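Local atomic coordinates of similar to yteR (Bacilus subtilis) (Clostridium acetobutylicum, PDB entry 4WU0), a protein that probably hydrolyses unsaturated rhamnogalacturonan fragments of pectin, as a glycoside hydrolase of family GH105 related to YteR. Residues Gln2-Ala14 and Ile34-Tyr46. Residues are numbered along the deposited sequence; the frame is centred on the assembly and turned at random.
Sequences QKYSKLMADSIIA and IAKVYEWTKDKKY
Trp40 holds CG between its own backbone N and carbonyl carbon (chi1 76°), and the Lys3 chain bends at chi3 (74°), which lays CE and NZ over one face of the six-membered ring, with CD at the rim by CH2. Lys3 NZ stands 3.5 Å from the centroid of that ring of Trp40, almost straight above it, a cation-pi contact that CE extends as CH-pi. Thr41 CG2 backs the opposite face. In turn, Trp40 NE1 gives a bent hydrogen bond to Ser5 OG (3.0 Å, 145°), and Ser5 OG is also hydrogen-bonded to Glu359 OE1 of helix 345-360. Between the helices, Val37 CG2 lies 4.0 Å from Ala9 CB. Farther along, Tyr46 fits as a knob among Lys6, Ala9, Asp10 and Ile13, its ring sandwiched between Val37 CG1 and Lys45 CG. Tyr46 OH donates to Asp10 OD1 at 2.7 Å, on the syn side, somewhat out of the carboxylate plane. A water joins Asp10 OD2 to Lys45 NZ. The contact thus ties helix 4-14 to the end of helix 25-41 and the start of helix 44-54, within the (alpha/alpha)6 barrel expected of this family. The tyrosine bond and the water occupy both carboxylate oxygens of Asp10, and with Lys45 nearby they probably favour its ionised form, whereas the indole gives its N-H to Ser5 and a face to the Lys3 ammonium.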
ATOM      1  N   GLN A   2     -20.033 -11.284  11.748  1.00 29.64           N
ATOM      2  CA  GLN A   2     -18.926 -10.898  12.631  1.00 37.80           C
ATOM      3  C   GLN A   2     -18.045  -9.851  11.951  1.00 24.29           C
ATOM      4  O   GLN A   2     -17.551 -10.094  10.861  1.00 26.47           O
ATOM      5  CB  GLN A   2     -18.086 -12.123  12.982  1.00 42.60           C
ATOM      6  CG  GLN A   2     -16.809 -11.801  13.748  1.00 42.42           C
ATOM      7  CD  GLN A   2     -16.298 -12.969  14.588  1.00 45.60           C
ATOM      8  OE1 GLN A   2     -15.885 -14.005  14.061  1.00 49.69           O
ATOM      9  NE2 GLN A   2     -16.325 -12.800  15.905  1.00 37.50           N
ATOM     10  N   LYS A   3     -17.850  -8.698  12.595  1.00 23.03           N
ATOM     11  CA  LYS A   3     -17.130  -7.593  11.966  1.00 18.85           C
ATOM     12  C   LYS A   3     -15.653  -7.692  12.306  1.00 17.17           C
ATOM     13  O   LYS A   3     -15.201  -7.319  13.401  1.00 20.31           O
ATOM     14  CB  LYS A   3     -17.718  -6.248  12.376  1.00 22.42           C
ATOM     15  CG  LYS A   3     -19.189  -6.125  11.960  1.00 24.34           C
ATOM     16  CD  LYS A   3     -19.771  -4.748  12.175  1.00 29.04           C
ATOM     17  CE  LYS A   3     -19.266  -3.740  11.158  1.00 33.70           C
ATOM     18  NZ  LYS A   3     -20.134  -2.509  11.130  1.00 30.37           N
ATOM     19  N   TYR A   4     -14.902  -8.201  11.341  1.00 15.93           N
ATOM     20  CA  TYR A   4     -13.479  -8.413  11.526  1.00 15.76           C
ATOM     21  C   TYR A   4     -12.686  -7.127  11.651  1.00 14.84           C
ATOM     22  O   TYR A   4     -11.569  -7.147  12.177  1.00 15.47           O
ATOM     23  CB  TYR A   4     -12.900  -9.286  10.406  1.00 16.59           C
ATOM     24  CG  TYR A   4     -13.229 -10.751  10.584  1.00 16.86           C
ATOM     25  CD1 TYR A   4     -14.408 -11.280  10.100  1.00 18.32           C
ATOM     26  CD2 TYR A   4     -12.367 -11.586  11.261  1.00 18.70           C
ATOM     27  CE1 TYR A   4     -14.729 -12.615  10.284  1.00 20.81           C
ATOM     28  CE2 TYR A   4     -12.668 -12.926  11.441  1.00 17.20           C
ATOM     29  CZ  TYR A   4     -13.850 -13.428  10.948  1.00 19.45           C
ATOM     30  OH  TYR A   4     -14.151 -14.747  11.129  1.00 20.87           O
ATOM     31  N   SER A   5     -13.218  -5.993  11.189  1.00 14.97           N
ATOM     32  CA  SER A   5     -12.426  -4.758  11.320  1.00 14.93           C
ATOM     33  C   SER A   5     -12.192  -4.434  12.802  1.00 15.45           C
ATOM     34  O   SER A   5     -11.061  -4.139  13.241  1.00 14.89           O
ATOM     35  CB  SER A   5     -13.086  -3.558  10.604  1.00 14.43           C
ATOM     36  OG  SER A   5     -14.343  -3.270  11.163  1.00 16.96           O
ATOM     37  N   LYS A   6     -13.256  -4.524  13.580  1.00 14.32           N
ATOM     38  CA  LYS A   6     -13.157  -4.254  15.019  1.00 16.56           C
ATOM     39  C   LYS A   6     -12.413  -5.378  15.747  1.00 15.80           C
ATOM     40  O   LYS A   6     -11.581  -5.124  16.620  1.00 15.85           O
ATOM     41  CB  LYS A   6     -14.542  -4.077  15.631  1.00 17.96           C
ATOM     42  CG  LYS A   6     -14.518  -3.873  17.141  1.00 17.59           C
ATOM     43  CD  LYS A   6     -15.931  -3.666  17.703  1.00 23.08           C
ATOM     44  CE  LYS A   6     -15.886  -3.393  19.198  1.00 31.43           C
ATOM     45  NZ  LYS A   6     -17.267  -3.177  19.722  1.00 56.30           N
ATOM     46  N   LEU A   7     -12.710  -6.618  15.395  1.00 14.94           N
ATOM     47  CA  LEU A   7     -12.063  -7.735  16.049  1.00 15.22           C
ATOM     48  C   LEU A   7     -10.551  -7.666  15.834  1.00 14.57           C
ATOM     49  O   LEU A   7      -9.776  -7.895  16.748  1.00 15.31           O
ATOM     50  CB  LEU A   7     -12.628  -9.072  15.543  1.00 15.81           C
ATOM     51  CG  LEU A   7     -12.046 -10.337  16.178  1.00 16.99           C
ATOM     52  CD1 LEU A   7     -12.184 -10.349  17.696  1.00 18.91           C
ATOM     53  CD2 LEU A   7     -12.670 -11.596  15.572  1.00 21.11           C
ATOM     54  N   MET A   8     -10.121  -7.372  14.614  1.00 13.98           N
ATOM     55  CA  MET A   8      -8.698  -7.242  14.362  1.00 15.12           C
ATOM     56  C   MET A   8      -8.081  -6.037  15.059  1.00 14.33           C
ATOM     57  O   MET A   8      -6.971  -6.121  15.581  1.00 16.00           O
ATOM     58  CB  MET A   8      -8.418  -7.166  12.872  1.00 15.67           C
ATOM     59  CG  MET A   8      -6.944  -7.103  12.565  1.00 16.30           C
ATOM     60  SD  MET A   8      -6.041  -8.497  13.277  1.00 25.05           S
ATOM     61  CE  MET A   8      -6.236  -9.565  11.899  1.00 19.76           C
ATOM     62  N   ALA A   9      -8.771  -4.899  15.027  1.00 14.43           N
ATOM     63  CA  ALA A   9      -8.288  -3.713  15.729  1.00 14.81           C
ATOM     64  C   ALA A   9      -8.081  -4.024  17.211  1.00 13.71           C
ATOM     65  O   ALA A   9      -7.051  -3.691  17.790  1.00 16.09           O
ATOM     66  CB  ALA A   9      -9.272  -2.543  15.559  1.00 14.97           C
ATOM     67  N   ASP A  10      -9.064  -4.691  17.811  1.00 15.55           N
ATOM     68  CA  ASP A  10      -8.973  -5.041  19.221  1.00 15.50           C
ATOM     69  C   ASP A  10      -7.814  -6.022  19.449  1.00 17.90           C
ATOM     70  O   ASP A  10      -7.140  -5.960  20.470  1.00 16.80           O
ATOM     71  CB  ASP A  10     -10.291  -5.642  19.723  1.00 16.84           C
ATOM     72  CG  ASP A  10     -11.375  -4.600  19.881  1.00 20.60           C
ATOM     73  OD1 ASP A  10     -11.013  -3.397  19.958  1.00 19.90           O
ATOM     74  OD2 ASP A  10     -12.582  -4.976  19.922  1.00 20.05           O
ATOM     75  N   SER A  11      -7.577  -6.910  18.492  1.00 15.53           N
ATOM     76  CA  SER A  11      -6.464  -7.852  18.596  1.00 15.62           C
ATOM     77  C   SER A  11      -5.113  -7.148  18.540  1.00 17.22           C
ATOM     78  O   SER A  11      -4.201  -7.463  19.304  1.00 17.20           O
ATOM     79  CB  SER A  11      -6.537  -8.905  17.482  1.00 16.93           C
ATOM     80  OG  SER A  11      -7.719  -9.662  17.580  1.00 17.85           O
ATOM     81  N   ILE A  12      -4.982  -6.200  17.622  1.00 14.31           N
ATOM     82  CA  ILE A  12      -3.735  -5.456  17.463  1.00 16.32           C
ATOM     83  C   ILE A  12      -3.404  -4.707  18.750  1.00 17.79           C
ATOM     84  O   ILE A  12      -2.261  -4.707  19.216  1.00 16.64           O
ATOM     85  CB  ILE A  12      -3.846  -4.485  16.284  1.00 14.12           C
ATOM     86  CG1 ILE A  12      -3.940  -5.253  14.955  1.00 14.42           C
ATOM     87  CG2 ILE A  12      -2.665  -3.502  16.246  1.00 15.48           C
ATOM     88  CD1 ILE A  12      -4.438  -4.397  13.818  1.00 15.52           C
ATOM     89  N   ILE A  13      -4.412  -4.068  19.325  1.00 15.75           N
ATOM     90  CA  ILE A  13      -4.230  -3.272  20.532  1.00 18.36           C
ATOM     91  C   ILE A  13      -3.873  -4.171  21.709  1.00 19.48           C
ATOM     92  O   ILE A  13      -2.884  -3.924  22.418  1.00 19.60           O
ATOM     93  CB  ILE A  13      -5.478  -2.387  20.803  1.00 16.30           C
ATOM     94  CG1 ILE A  13      -5.623  -1.379  19.653  1.00 20.73           C
ATOM     95  CG2 ILE A  13      -5.372  -1.686  22.135  1.00 22.97           C
ATOM     96  CD1 ILE A  13      -6.925  -0.601  19.647  1.00 19.93           C
ATOM     97  N   ALA A  14      -4.636  -5.248  21.894  1.00 18.02           N
ATOM     98  CA  ALA A  14      -4.416  -6.151  23.029  1.00 17.02           C
ATOM     99  C   ALA A  14      -3.094  -6.918  22.939  1.00 21.32           C
ATOM    100  O   ALA A  14      -2.485  -7.218  23.964  1.00 19.78           O
ATOM    101  CB  ALA A  14      -5.597  -7.137  23.165  1.00 20.19           C
ATOM    102  N   ILE A  34      -7.149   1.281  11.545  1.00 14.46           N
ATOM    103  CA  ILE A  34      -7.776   1.510  12.844  1.00 14.67           C
ATOM    104  C   ILE A  34      -8.664   2.764  12.794  1.00 13.30           C
ATOM    105  O   ILE A  34      -9.695   2.844  13.450  1.00 15.41           O
ATOM    106  CB  ILE A  34      -6.723   1.551  13.975  1.00 14.71           C
ATOM    107  CG1 ILE A  34      -6.098   0.154  14.120  1.00 15.75           C
ATOM    108  CG2 ILE A  34      -7.369   1.978  15.294  1.00 18.53           C
ATOM    109  CD1 ILE A  34      -4.938   0.075  15.078  1.00 18.67           C
ATOM    110  N   ALA A  35      -8.273   3.744  11.990  1.00 13.05           N
ATOM    111  CA  ALA A  35      -9.068   4.953  11.866  1.00 13.61           C
ATOM    112  C   ALA A  35     -10.443   4.664  11.266  1.00 13.79           C
ATOM    113  O   ALA A  35     -11.412   5.341  11.602  1.00 15.78           O
ATOM    114  CB  ALA A  35      -8.343   6.014  11.068  1.00 15.93           C
ATOM    115  N   LYS A  36     -10.546   3.653  10.400  1.00 15.55           N
ATOM    116  CA  LYS A  36     -11.855   3.273   9.867  1.00 18.20           C
ATOM    117  C   LYS A  36     -12.742   2.653  10.953  1.00 19.24           C
ATOM    118  O   LYS A  36     -13.961   2.827  10.948  1.00 18.80           O
ATOM    119  CB  LYS A  36     -11.724   2.305   8.693  1.00 16.34           C
ATOM    120  CG  LYS A  36     -10.943   2.835   7.493  1.00 24.63           C
ATOM    121  CD  LYS A  36     -11.353   4.214   7.014  1.00 29.03           C
ATOM    122  CE  LYS A  36     -12.558   4.196   6.107  1.00 45.11           C
ATOM    123  NZ  LYS A  36     -12.765   5.524   5.439  1.00 50.64           N
ATOM    124  N   VAL A  37     -12.124   1.940  11.887  1.00 16.18           N
ATOM    125  CA  VAL A  37     -12.862   1.363  12.997  1.00 15.93           C
ATOM    126  C   VAL A  37     -13.364   2.469  13.923  1.00 20.67           C
ATOM    127  O   VAL A  37     -14.498   2.420  14.382  1.00 17.27           O
ATOM    128  CB  VAL A  37     -12.006   0.335  13.749  1.00 15.48           C
ATOM    129  CG1 VAL A  37     -12.723  -0.180  14.982  1.00 18.93           C
ATOM    130  CG2 VAL A  37     -11.657  -0.786  12.808  1.00 14.27           C
ATOM    131  N   TYR A  38     -12.539   3.494  14.145  1.00 16.27           N
ATOM    132  CA  TYR A  38     -12.978   4.686  14.863  1.00 18.01           C
ATOM    133  C   TYR A  38     -14.179   5.328  14.167  1.00 17.67           C
ATOM    134  O   TYR A  38     -15.175   5.676  14.810  1.00 20.79           O
ATOM    135  CB  TYR A  38     -11.840   5.710  14.993  1.00 15.27           C
ATOM    136  CG  TYR A  38     -12.303   6.986  15.627  1.00 17.27           C
ATOM    137  CD1 TYR A  38     -12.877   6.987  16.890  1.00 18.55           C
ATOM    138  CD2 TYR A  38     -12.178   8.198  14.962  1.00 18.74           C
ATOM    139  CE1 TYR A  38     -13.325   8.172  17.474  1.00 23.31           C
ATOM    140  CE2 TYR A  38     -12.614   9.372  15.536  1.00 21.68           C
ATOM    141  CZ  TYR A  38     -13.188   9.354  16.788  1.00 24.23           C
ATOM    142  OH  TYR A  38     -13.594  10.547  17.347  1.00 26.35           O
ATOM    143  N   GLU A  39     -14.097   5.455  12.849  1.00 17.78           N
ATOM    144  CA  GLU A  39     -15.148   6.095  12.062  1.00 17.86           C
ATOM    145  C   GLU A  39     -16.500   5.430  12.275  1.00 20.29           C
ATOM    146  O   GLU A  39     -17.505   6.119  12.493  1.00 19.95           O
ATOM    147  CB  GLU A  39     -14.778   6.044  10.575  1.00 19.61           C
ATOM    148  CG  GLU A  39     -15.792   6.643   9.605  1.00 29.15           C
ATOM    149  CD  GLU A  39     -15.302   6.558   8.163  1.00 44.00           C
ATOM    150  OE1 GLU A  39     -16.107   6.221   7.266  1.00 50.83           O
ATOM    151  OE2 GLU A  39     -14.100   6.813   7.933  1.00 46.85           O
ATOM    152  N   TRP A  40     -16.540   4.101  12.196  1.00 19.27           N
ATOM    153  CA  TRP A  40     -17.846   3.436  12.295  1.00 17.22           C
ATOM    154  C   TRP A  40     -18.295   3.149  13.712  1.00 18.67           C
ATOM    155  O   TRP A  40     -19.486   3.223  13.994  1.00 21.90           O
ATOM    156  CB  TRP A  40     -17.963   2.203  11.407  1.00 19.84           C
ATOM    157  CG  TRP A  40     -17.284   0.917  11.830  1.00 17.03           C
ATOM    158  CD1 TRP A  40     -16.102   0.429  11.364  1.00 17.17           C
ATOM    159  CD2 TRP A  40     -17.795  -0.066  12.736  1.00 16.64           C
ATOM    160  NE1 TRP A  40     -15.841  -0.795  11.928  1.00 17.67           N
ATOM    161  CE2 TRP A  40     -16.863  -1.124  12.774  1.00 18.80           C
ATOM    162  CE3 TRP A  40     -18.951  -0.160  13.522  1.00 18.71           C
ATOM    163  CZ2 TRP A  40     -17.053  -2.253  13.571  1.00 19.93           C
ATOM    164  CZ3 TRP A  40     -19.134  -1.284  14.309  1.00 22.14           C
ATOM    165  CH2 TRP A  40     -18.188  -2.311  14.330  1.00 20.45           C
ATOM    166  N   THR A  41     -17.363   2.876  14.614  1.00 18.61           N
ATOM    167  CA  THR A  41     -17.748   2.588  15.995  1.00 18.98           C
ATOM    168  C   THR A  41     -18.016   3.859  16.797  1.00 21.08           C
ATOM    169  O   THR A  41     -18.776   3.839  17.771  1.00 24.32           O
ATOM    170  CB  THR A  41     -16.665   1.799  16.755  1.00 20.87           C
ATOM    171  OG1 THR A  41     -15.486   2.606  16.900  1.00 19.96           O
ATOM    172  CG2 THR A  41     -16.330   0.480  16.057  1.00 21.23           C
ATOM    173  N   LYS A  42     -17.393   4.949  16.367  1.00 23.05           N
ATOM    174  CA  LYS A  42     -17.374   6.216  17.096  1.00 23.39           C
ATOM    175  C   LYS A  42     -16.801   6.056  18.494  1.00 24.78           C
ATOM    176  O   LYS A  42     -17.048   6.878  19.383  1.00 28.76           O
ATOM    177  CB  LYS A  42     -18.781   6.819  17.138  1.00 31.21           C
ATOM    178  CG  LYS A  42     -19.384   7.027  15.735  1.00 34.00           C
ATOM    179  CD  LYS A  42     -20.707   7.760  15.812  1.00 45.62           C
ATOM    180  CE  LYS A  42     -21.170   8.225  14.446  1.00 54.20           C
ATOM    181  NZ  LYS A  42     -21.684   7.096  13.623  1.00 63.28           N
ATOM    182  N   ASP A  43     -16.014   5.002  18.683  1.00 23.73           N
ATOM    183  CA  ASP A  43     -15.432   4.697  19.980  1.00 21.48           C
ATOM    184  C   ASP A  43     -14.060   5.362  20.130  1.00 20.61           C
ATOM    185  O   ASP A  43     -13.114   5.023  19.424  1.00 19.32           O
ATOM    186  CB  ASP A  43     -15.328   3.173  20.146  1.00 24.70           C
ATOM    187  CG  ASP A  43     -14.944   2.758  21.549  1.00 28.08           C
ATOM    188  OD1 ASP A  43     -14.357   3.578  22.289  1.00 26.32           O
ATOM    189  OD2 ASP A  43     -15.218   1.590  21.911  1.00 31.87           O
ATOM    190  N   LYS A  44     -13.962   6.291  21.079  1.00 26.47           N
ATOM    191  CA  LYS A  44     -12.746   7.092  21.244  1.00 25.94           C
ATOM    192  C   LYS A  44     -11.509   6.255  21.563  1.00 22.97           C
ATOM    193  O   LYS A  44     -10.385   6.700  21.345  1.00 25.91           O
ATOM    194  CB  LYS A  44     -12.953   8.170  22.320  1.00 31.01           C
ATOM    195  CG  LYS A  44     -11.772   9.127  22.478  1.00 46.22           C
ATOM    196  CD  LYS A  44     -12.042  10.249  23.498  1.00 52.98           C
ATOM    197  CE  LYS A  44     -10.779  11.084  23.774  1.00 49.30           C
ATOM    198  NZ  LYS A  44     -10.120  11.609  22.525  1.00 48.03           N
ATOM    199  N   LYS A  45     -11.682   5.032  22.049  1.00 20.46           N
ATOM    200  CA  LYS A  45     -10.502   4.230  22.353  1.00 25.50           C
ATOM    201  C   LYS A  45      -9.640   3.977  21.105  1.00 23.43           C
ATOM    202  O   LYS A  45      -8.418   3.842  21.208  1.00 21.14           O
ATOM    203  CB  LYS A  45     -10.865   2.923  23.048  1.00 31.15           C
ATOM    204  CG  LYS A  45     -11.216   1.791  22.145  1.00 30.02           C
ATOM    205  CD  LYS A  45     -11.492   0.529  22.958  1.00 41.75           C
ATOM    206  CE  LYS A  45     -12.370  -0.446  22.195  1.00 38.13           C
ATOM    207  NZ  LYS A  45     -13.058  -1.423  23.104  1.00 46.67           N
ATOM    208  N   TYR A  46     -10.260   3.931  19.931  1.00 17.71           N
ATOM    209  CA  TYR A  46      -9.485   3.717  18.695  1.00 16.75           C
ATOM    210  C   TYR A  46      -8.712   4.979  18.318  1.00 20.20           C
ATOM    211  O   TYR A  46      -7.529   4.910  17.957  1.00 18.11           O
ATOM    212  CB  TYR A  46     -10.366   3.212  17.556  1.00 15.84           C
ATOM    213  CG  TYR A  46     -11.019   1.918  17.942  1.00 16.38           C
ATOM    214  CD1 TYR A  46     -10.263   0.782  18.157  1.00 16.13           C
ATOM    215  CD2 TYR A  46     -12.377   1.861  18.186  1.00 17.47           C
ATOM    216  CE1 TYR A  46     -10.848  -0.396  18.560  1.00 18.43           C
ATOM    217  CE2 TYR A  46     -12.977   0.698  18.589  1.00 18.08           C
ATOM    218  CZ  TYR A  46     -12.207  -0.435  18.787  1.00 20.94           C
ATOM    219  OH  TYR A  46     -12.818  -1.595  19.211  1.00 21.47           O
TER
HETATM  220  O   HOH W   1     -13.777  -3.668  21.945  1.00 39.11           O